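Local structure of amine oxidase domain-containing protein (Pyrococcus furiosus, 3NRN) at residues Val239-Arg242 / Glu243-Leu247; Val6-Leu10 / Gly11-Ala15; Gly324-Lys327 / Lys328-Lys332. The protein binds adenosine monophosphate and is probably an oxidoreductase of the flavin-containing amine oxidase family, though its reaction and substrate are unknown. All blocks are in the same frame, centred on the assembly; numbering follows the deposited sequence.

Interaction 1: Val239-Arg242 / Glu243-Leu247. With AMP (adenosine monophosphate), chain B.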
loop_
_atom_site.group_PDB
_atom_site.type_symbol
_atom_site.label_atom_id
_atom_site.label_comp_id
_atom_site.label_asym_id
_atom_site.label_seq_id
_atom_site.Cartn_x
_atom_site.Cartn_y
_atom_site.Cartn_z
ATOM N N VAL A 239 0.735 10.124 -9.963
ATOM C CA VAL A 239 -0.240 9.551 -10.891
ATOM C C VAL A 239 0.163 8.247 -11.626
ATOM O O VAL A 239 -0.548 7.783 -12.518
ATOM C CB VAL A 239 -0.662 10.650 -11.919
ATOM C CG1 VAL A 239 -1.674 10.117 -12.902
ATOM C CG2 VAL A 239 -1.270 11.835 -11.170
ATOM N N GLY A 240 1.280 7.641 -11.245
ATOM C CA GLY A 240 1.686 6.405 -11.905
ATOM C C GLY A 240 2.555 6.640 -13.132
ATOM O O GLY A 240 2.372 7.624 -13.854
ATOM N N VAL A 241 3.483 5.716 -13.374
ATOM C CA VAL A 241 4.430 5.805 -14.482
ATOM C C VAL A 241 3.833 6.030 -15.863
ATOM O O VAL A 241 4.273 6.921 -16.595
ATOM C CB VAL A 241 5.328 4.546 -14.543
ATOM C CG1 VAL A 241 6.210 4.601 -15.775
ATOM C CG2 VAL A 241 6.189 4.466 -13.297
ATOM N N ARG A 242 2.833 5.231 -16.215
ATOM C CA ARG A 242 2.196 5.339 -17.521
ATOM C C ARG A 242 1.558 6.696 -17.781
ATOM O O ARG A 242 1.775 7.293 -18.829
ATOM C CB ARG A 242 1.152 4.233 -17.685
ATOM C CG ARG A 242 0.438 4.257 -19.027
ATOM C CD ARG A 242 -0.285 2.947 -19.308
ATOM N NE ARG A 242 0.622 1.804 -19.262
ATOM C CZ ARG A 242 0.306 0.577 -19.667
ATOM N NH1 ARG A 242 -0.901 0.325 -20.154
ATOM N NH2 ARG A 242 1.197 -0.402 -19.586
ATOM N N GLU A 243 0.769 7.189 -16.833
ATOM C CA GLU A 243 0.123 8.487 -17.013
ATOM C C GLU A 243 1.151 9.624 -17.028
ATOM O O GLU A 243 1.030 10.572 -17.799
ATOM C CB GLU A 243 -0.896 8.723 -15.896
ATOM C CG GLU A 243 -1.769 9.952 -16.100
ATOM C CD GLU A 243 -2.552 9.911 -17.403
ATOM O OE1 GLU A 243 -3.084 8.834 -17.751
ATOM O OE2 GLU A 243 -2.641 10.962 -18.072
ATOM N N THR A 244 2.167 9.521 -16.177
ATOM C CA THR A 244 3.194 10.554 -16.111
ATOM C C THR A 244 3.964 10.645 -17.434
ATOM O O THR A 244 4.320 11.733 -17.872
ATOM C CB THR A 244 4.157 10.292 -14.946
ATOM O OG1 THR A 244 3.410 10.234 -13.723
ATOM C CG2 THR A 244 5.177 11.401 -14.835
ATOM N N VAL A 245 4.211 9.499 -18.064
ATOM C CA VAL A 245 4.897 9.467 -19.352
ATOM C C VAL A 245 4.011 10.214 -20.362
ATOM O O VAL A 245 4.493 11.021 -21.161
ATOM C CB VAL A 245 5.122 8.000 -19.827
ATOM C CG1 VAL A 245 5.446 7.966 -21.317
ATOM C CG2 VAL A 245 6.262 7.372 -19.039
ATOM N N LYS A 246 2.707 9.962 -20.300
ATOM C CA LYS A 246 1.757 10.623 -21.194
ATOM C C LYS A 246 1.694 12.141 -20.975
ATOM O O LYS A 246 1.578 12.911 -21.931
ATOM C CB LYS A 246 0.358 10.026 -21.011
ATOM C CG LYS A 246 -0.720 10.752 -21.801
ATOM C CD LYS A 246 -2.117 10.291 -21.420
ATOM C CE LYS A 246 -3.178 11.059 -22.199
ATOM N NZ LYS A 246 -4.561 10.652 -21.822
ATOM N N LEU A 247 1.770 12.579 -19.721
ATOM C CA LEU A 247 1.706 14.009 -19.425
ATOM C C LEU A 247 2.956 14.737 -19.871
ATOM O O LEU A 247 2.915 15.904 -20.266
ATOM C CB LEU A 247 1.494 14.239 -17.923
ATOM C CG LEU A 247 0.126 13.822 -17.366
ATOM C CD1 LEU A 247 0.097 14.041 -15.862
ATOM C CD2 LEU A 247 -0.983 14.635 -18.040
HETATM P P AMP B . -3.550 7.517 -5.693
HETATM O O1P AMP B . -2.062 7.803 -5.683
HETATM O O2P AMP B . -3.888 6.650 -6.904
HETATM O O3P AMP B . -4.107 7.106 -4.389
HETATM O "O5'" AMP B . -4.075 8.978 -6.081
HETATM C "C5'" AMP B . -3.450 9.687 -7.157
HETATM C "C4'" AMP B . -4.265 10.971 -7.231
HETATM O "O4'" AMP B . -4.069 11.650 -8.475
HETATM C "C3'" AMP B . -5.765 10.775 -7.081
HETATM O "O3'" AMP B . -6.127 11.647 -5.990
HETATM C "C2'" AMP B . -6.314 11.249 -8.443
HETATM O "O2'" AMP B . -7.617 11.865 -8.426
HETATM C "C1'" AMP B . -5.261 12.273 -8.825
HETATM N N9 AMP B . -5.064 12.465 -10.276
HETATM C C8 AMP B . -5.054 11.514 -11.247
HETATM N N7 AMP B . -4.753 12.085 -12.443
HETATM C C5 AMP B . -4.498 13.382 -12.217
HETATM C C6 AMP B . -4.134 14.521 -13.070
HETATM N N6 AMP B . -3.981 14.312 -14.407
HETATM N N1 AMP B . -3.968 15.716 -12.452
HETATM C C2 AMP B . -4.097 15.856 -11.087
HETATM N N3 AMP B . -4.487 14.866 -10.245
HETATM C C4 AMP B . -4.696 13.638 -10.780
HETATM O O HOH W 1 -0.395 5.750 -14.619
#
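Val-239 and Glu-243 meet where CG1 of Val-239 sits 3.2 Å from CG of Glu-243, a tight apolar touch in which the two side chains cross at a slant. The glutamate chain bends at its second torsion (chi2 58°), which leads the carboxylate away from Val-239 while CB and CG stay against the methyl. The other valine branch, CG2, lies 3.7 Å from N7 of the AMP adenine, so Val-239 is packed between the helix and the base. One turn on, the carbonyl O of Gly-240 takes two bonds from Thr-244: Thr-244 N comes in nearly in line with the C=O bond at 3.0 Å, while Thr-244 OG1 approaches from above the carbonyl plane at 2.8 Å. Gly-240 is the N-cap of helix 241-248, which follows strand 234-237 of the parallel Rossmann-type sheet. A water bridges Val-239 O and the N-H of Glu-243, 2.9 Å from each, serving an amide of the helix's first turn. Val-241 CG1 touches Val-245 CG2 at 4.3 Å, and both side chains pack on helix 255-262. Behind the cap, Ser-237 OG hydrogen-bonds Thr-244 OG1, tying the helix start to the strand end. A valine in place of Thr-244 would probably leave Ser-237 without this partner and take one of the two bonds from Gly-240 O. Arg-242 reaches outward, its NH2 bonded to Val-261 O.

Interaction 2: Val6-Leu10 / Gly11-Ala15; sequences VGAGL and GGLLA. With AMP (adenosine monophosphate), chain B.
Leu-10 and Leu-14 meet through unlike first torsions: CG of Leu-10 stands opposite its own N (chi1 -179°), whereas CG of Leu-14 turns beside its N (chi1 -75°) and so leans back over the preceding turn. CD1 of Leu-14 then lies 3.7 Å from CG of Leu-10, beside the bond from Leu-14 N to Leu-10 O, 2.9 Å long. Leu-13 reaches back to the loop, where its CD2 is 4.1 Å from CB of Ala-8 and its CD1 rests near the Ala-8 carbonyl. The N-H of Leu-13 closes the first helical turn on Gly-9 O, 2.9 Å away, with Gly-9 as N-cap. Helix 188-200 packs on all three leucines through Leu-195. The glycines leave room for close approach: Gly-7 CA comes within 3.2 Å of the ribose O4' of AMP and Gly-9 CA within 3.7 Å of O5'. At Gly-12, CA is 3.9 Å from Gly-7 O, and a CB there would run into that oxygen. Val-6 CG1 touches the adenine at N1, and Ala-8 N is held by Glu-30, which also bonds AMP. Strand 2-6, the glycine turn and helix 10-21 match the GxGxxG start of a Rossmann dinucleotide-binding fold, with AMP lying where the adenylate half of FAD probably binds in relatives.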
loop_
_atom_site.group_PDB
_atom_site.type_symbol
_atom_site.label_atom_id
_atom_site.label_comp_id
_atom_site.label_asym_id
_atom_site.label_seq_id
_atom_site.Cartn_x
_atom_site.Cartn_y
_atom_site.Cartn_z
ATOM N N VAL A 6 1.583 16.590 -8.593
ATOM C CA VAL A 6 0.472 16.200 -9.444
ATOM C C VAL A 6 -0.241 15.002 -8.847
ATOM O O VAL A 6 0.262 13.882 -8.896
ATOM C CB VAL A 6 0.938 15.848 -10.885
ATOM C CG1 VAL A 6 -0.246 15.399 -11.728
ATOM C CG2 VAL A 6 1.592 17.055 -11.522
ATOM N N GLY A 7 -1.420 15.249 -8.286
ATOM C CA GLY A 7 -2.194 14.178 -7.683
ATOM C C GLY A 7 -2.077 14.234 -6.176
ATOM O O GLY A 7 -0.966 14.289 -5.639
ATOM N N ALA A 8 -3.213 14.227 -5.488
ATOM C CA ALA A 8 -3.200 14.292 -4.031
ATOM C C ALA A 8 -3.431 12.938 -3.362
ATOM O O ALA A 8 -4.334 12.776 -2.532
ATOM C CB ALA A 8 -4.226 15.291 -3.546
ATOM N N GLY A 9 -2.616 11.962 -3.735
ATOM C CA GLY A 9 -2.726 10.654 -3.123
ATOM C C GLY A 9 -1.762 10.637 -1.948
ATOM O O GLY A 9 -1.129 11.656 -1.645
ATOM N N LEU A 10 -1.642 9.489 -1.285
ATOM C CA LEU A 10 -0.742 9.376 -0.145
ATOM C C LEU A 10 0.686 9.799 -0.499
ATOM O O LEU A 10 1.278 10.639 0.185
ATOM C CB LEU A 10 -0.744 7.942 0.389
ATOM C CG LEU A 10 0.165 7.749 1.608
ATOM C CD1 LEU A 10 -0.337 8.620 2.767
ATOM C CD2 LEU A 10 0.189 6.271 2.002
ATOM N N GLY A 11 1.242 9.221 -1.565
ATOM C CA GLY A 11 2.588 9.582 -1.962
ATOM C C GLY A 11 2.749 11.082 -2.214
ATOM O O GLY A 11 3.695 11.703 -1.729
ATOM N N GLY A 12 1.828 11.665 -2.979
ATOM C CA GLY A 12 1.908 13.089 -3.276
ATOM C C GLY A 12 1.831 13.958 -2.026
ATOM O O GLY A 12 2.609 14.898 -1.868
ATOM N N LEU A 13 0.882 13.651 -1.142
ATOM C CA LEU A 13 0.702 14.411 0.096
ATOM C C LEU A 13 1.884 14.244 1.061
ATOM O O LEU A 13 2.239 15.181 1.774
ATOM C CB LEU A 13 -0.613 14.002 0.772
ATOM C CG LEU A 13 -1.856 14.355 -0.063
ATOM C CD1 LEU A 13 -3.106 13.740 0.558
ATOM C CD2 LEU A 13 -1.978 15.876 -0.166
ATOM N N LEU A 14 2.497 13.061 1.077
ATOM C CA LEU A 14 3.658 12.831 1.944
ATOM C C LEU A 14 4.811 13.711 1.456
ATOM O O LEU A 14 5.458 14.398 2.243
ATOM C CB LEU A 14 4.087 11.345 1.913
ATOM C CG LEU A 14 3.209 10.340 2.681
ATOM C CD1 LEU A 14 3.572 8.905 2.322
ATOM C CD2 LEU A 14 3.382 10.568 4.187
ATOM N N ALA A 15 5.062 13.688 0.149
ATOM C CA ALA A 15 6.135 14.486 -0.430
ATOM C C ALA A 15 5.878 15.979 -0.236
ATOM O O ALA A 15 6.783 16.728 0.134
ATOM C CB ALA A 15 6.275 14.168 -1.903
HETATM P P AMP B . -3.550 7.517 -5.693
HETATM O O1P AMP B . -2.062 7.803 -5.683
HETATM O O2P AMP B . -3.888 6.650 -6.904
HETATM O O3P AMP B . -4.107 7.106 -4.389
HETATM O "O5'" AMP B . -4.075 8.978 -6.081
HETATM C "C5'" AMP B . -3.450 9.687 -7.157
HETATM C "C4'" AMP B . -4.265 10.971 -7.231
HETATM O "O4'" AMP B . -4.069 11.650 -8.475
HETATM C "C3'" AMP B . -5.765 10.775 -7.081
HETATM O "O3'" AMP B . -6.127 11.647 -5.990
HETATM C "C2'" AMP B . -6.314 11.249 -8.443
HETATM O "O2'" AMP B . -7.617 11.865 -8.426
HETATM C "C1'" AMP B . -5.261 12.273 -8.825
HETATM N N9 AMP B . -5.064 12.465 -10.276
HETATM C C8 AMP B . -5.054 11.514 -11.247
HETATM N N7 AMP B . -4.753 12.085 -12.443
HETATM C C5 AMP B . -4.498 13.382 -12.217
HETATM C C6 AMP B . -4.134 14.521 -13.070
HETATM N N6 AMP B . -3.981 14.312 -14.407
HETATM N N1 AMP B . -3.968 15.716 -12.452
HETATM C C2 AMP B . -4.097 15.856 -11.087
HETATM N N3 AMP B . -4.487 14.866 -10.245
HETATM C C4 AMP B . -4.696 13.638 -10.780
#

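Interaction 3: Gly324-Lys327 / Lys328-Lys332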
loop_
_atom_site.group_PDB
_atom_site.type_symbol
_atom_site.label_atom_id
_atom_site.label_comp_id
_atom_site.label_asym_id
_atom_site.label_seq_id
_atom_site.Cartn_x
_atom_site.Cartn_y
_atom_site.Cartn_z
ATOM N N GLY A 324 -8.818 -14.225 -12.362
ATOM C CA GLY A 324 -10.178 -14.614 -12.030
ATOM C C GLY A 324 -11.254 -13.796 -12.712
ATOM O O GLY A 324 -10.993 -12.693 -13.201
ATOM N N ASN A 325 -12.466 -14.348 -12.765
ATOM C CA ASN A 325 -13.608 -13.660 -13.357
ATOM C C ASN A 325 -14.270 -12.887 -12.213
ATOM O O ASN A 325 -14.663 -13.475 -11.200
ATOM C CB ASN A 325 -14.572 -14.683 -13.976
ATOM C CG ASN A 325 -15.834 -14.043 -14.534
ATOM O OD1 ASN A 325 -16.786 -13.783 -13.802
ATOM N ND2 ASN A 325 -15.840 -13.781 -15.837
ATOM N N VAL A 326 -14.378 -11.568 -12.375
ATOM C CA VAL A 326 -14.947 -10.685 -11.347
ATOM C C VAL A 326 -16.250 -11.157 -10.701
ATOM O O VAL A 326 -16.332 -11.283 -9.478
ATOM C CB VAL A 326 -15.173 -9.258 -11.911
ATOM C CG1 VAL A 326 -15.809 -8.369 -10.851
ATOM C CG2 VAL A 326 -13.848 -8.668 -12.356
ATOM N N LYS A 327 -17.264 -11.401 -11.521
ATOM C CA LYS A 327 -18.562 -11.852 -11.028
ATOM C C LYS A 327 -18.437 -13.146 -10.235
ATOM O O LYS A 327 -18.998 -13.273 -9.148
ATOM C CB LYS A 327 -19.526 -12.064 -12.199
ATOM C CG LYS A 327 -20.896 -12.583 -11.791
ATOM C CD LYS A 327 -21.747 -12.904 -13.014
ATOM C CE LYS A 327 -23.109 -13.465 -12.623
ATOM N NZ LYS A 327 -23.915 -12.486 -11.843
ATOM N N LYS A 328 -17.707 -14.107 -10.791
ATOM C CA LYS A 328 -17.519 -15.389 -10.130
ATOM C C LYS A 328 -16.677 -15.232 -8.873
ATOM O O LYS A 328 -16.970 -15.834 -7.842
ATOM C CB LYS A 328 -16.850 -16.377 -11.086
ATOM C CG LYS A 328 -17.712 -16.731 -12.288
ATOM C CD LYS A 328 -17.008 -17.723 -13.198
ATOM C CE LYS A 328 -17.860 -18.073 -14.405
ATOM N NZ LYS A 328 -17.189 -19.084 -15.264
ATOM N N ALA A 329 -15.632 -14.414 -8.968
ATOM C CA ALA A 329 -14.736 -14.166 -7.845
ATOM C C ALA A 329 -15.475 -13.525 -6.678
ATOM O O ALA A 329 -15.311 -13.941 -5.527
ATOM C CB ALA A 329 -13.584 -13.270 -8.293
ATOM N N ILE A 330 -16.274 -12.500 -6.966
ATOM C CA ILE A 330 -17.026 -11.830 -5.913
ATOM C C ILE A 330 -17.952 -12.835 -5.236
ATOM O O ILE A 330 -18.035 -12.880 -4.009
ATOM C CB ILE A 330 -17.862 -10.657 -6.463
ATOM C CG1 ILE A 330 -16.929 -9.512 -6.890
ATOM C CG2 ILE A 330 -18.843 -10.171 -5.400
ATOM C CD1 ILE A 330 -17.648 -8.299 -7.475
ATOM N N GLU A 331 -18.637 -13.638 -6.046
ATOM C CA GLU A 331 -19.548 -14.664 -5.549
ATOM C C GLU A 331 -18.817 -15.679 -4.672
ATOM O O GLU A 331 -19.319 -16.083 -3.626
ATOM C CB GLU A 331 -20.207 -15.404 -6.718
ATOM C CG GLU A 331 -21.457 -14.747 -7.268
ATOM C CD GLU A 331 -22.018 -15.492 -8.467
ATOM O OE1 GLU A 331 -22.115 -16.735 -8.397
ATOM O OE2 GLU A 331 -22.367 -14.836 -9.474
ATOM N N LYS A 332 -17.638 -16.101 -5.114
ATOM C CA LYS A 332 -16.851 -17.066 -4.358
ATOM C C LYS A 332 -16.355 -16.391 -3.090
ATOM O O LYS A 332 -16.180 -17.043 -2.058
ATOM C CB LYS A 332 -15.659 -17.550 -5.186
ATOM C CG LYS A 332 -14.882 -18.704 -4.566
ATOM C CD LYS A 332 -15.752 -19.947 -4.444
ATOM C CE LYS A 332 -14.974 -21.123 -3.872
ATOM N NZ LYS A 332 -15.832 -22.336 -3.719
#
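Asn-325 caps the N-terminus of helix 326-340: its OD1 accepts from N of Lys-328 at 3.2 Å, in the plane of the amide and on a lone pair, the N-cap motif in which a side chain serves an amide of the first helical turn. CG of Asn-325 lies opposite its own N (chi1 176°), which lays the amide back along the first turn. The backbone O of Asn-325 meanwhile takes the N-H of Ala-329 at 2.6 Å. Lys-328 runs out across the cap, its CG 3.4 Å from Asn-325 OD1, and its extended chain carries the ammonium away. On the inner face, the Val-326 and Ile-330 side chains run alongside each other in the same direction, one turn apart, with CG1 of Val-326 3.8 Å from CD1 of Ile-330. That face rests on the mixed sheet: Ala-329 and Ile-330 touch Ile-270 of strand 269-277, and Val-326 touches Val-351 of strand 345-351. Lys-327 can be traced outward along the solvent side. Its CB stays close to the backbone N of Lys-328; Lys-327 CG is 3.6 Å from Glu-331 OE2. Lys-327 CD passes Glu-331 OE2 less closely, and Lys-327 CE draws nearer, to 3.5 Å. The chain is extended until its last torsion (chi4 63°), where it bends, and Lys-327 NZ ends 3.7 Å from Glu-331 OE2, a long salt bridge.

In the fold
Each contact is the first turn of a helix, but the three differ in what starts it and what surrounds it. Interaction 2 is fully buried and interaction 1 partly so; both follow neighbouring strands of the same parallel sheet, 2-6 and 234-237, share AMP, and touch where Val-239 CG2 packs against Val-6 O. Glycine is the N-cap in both, with leucines packed around it in interaction 2 and a threonine-serine pair and a water beside it in interaction 1. Interaction 3 lies on the surface against the mixed sheet, its centre about 30 Å from that of interaction 1, and there an asparagine cap and charged lysine and glutamate chains replace glycine and ligand.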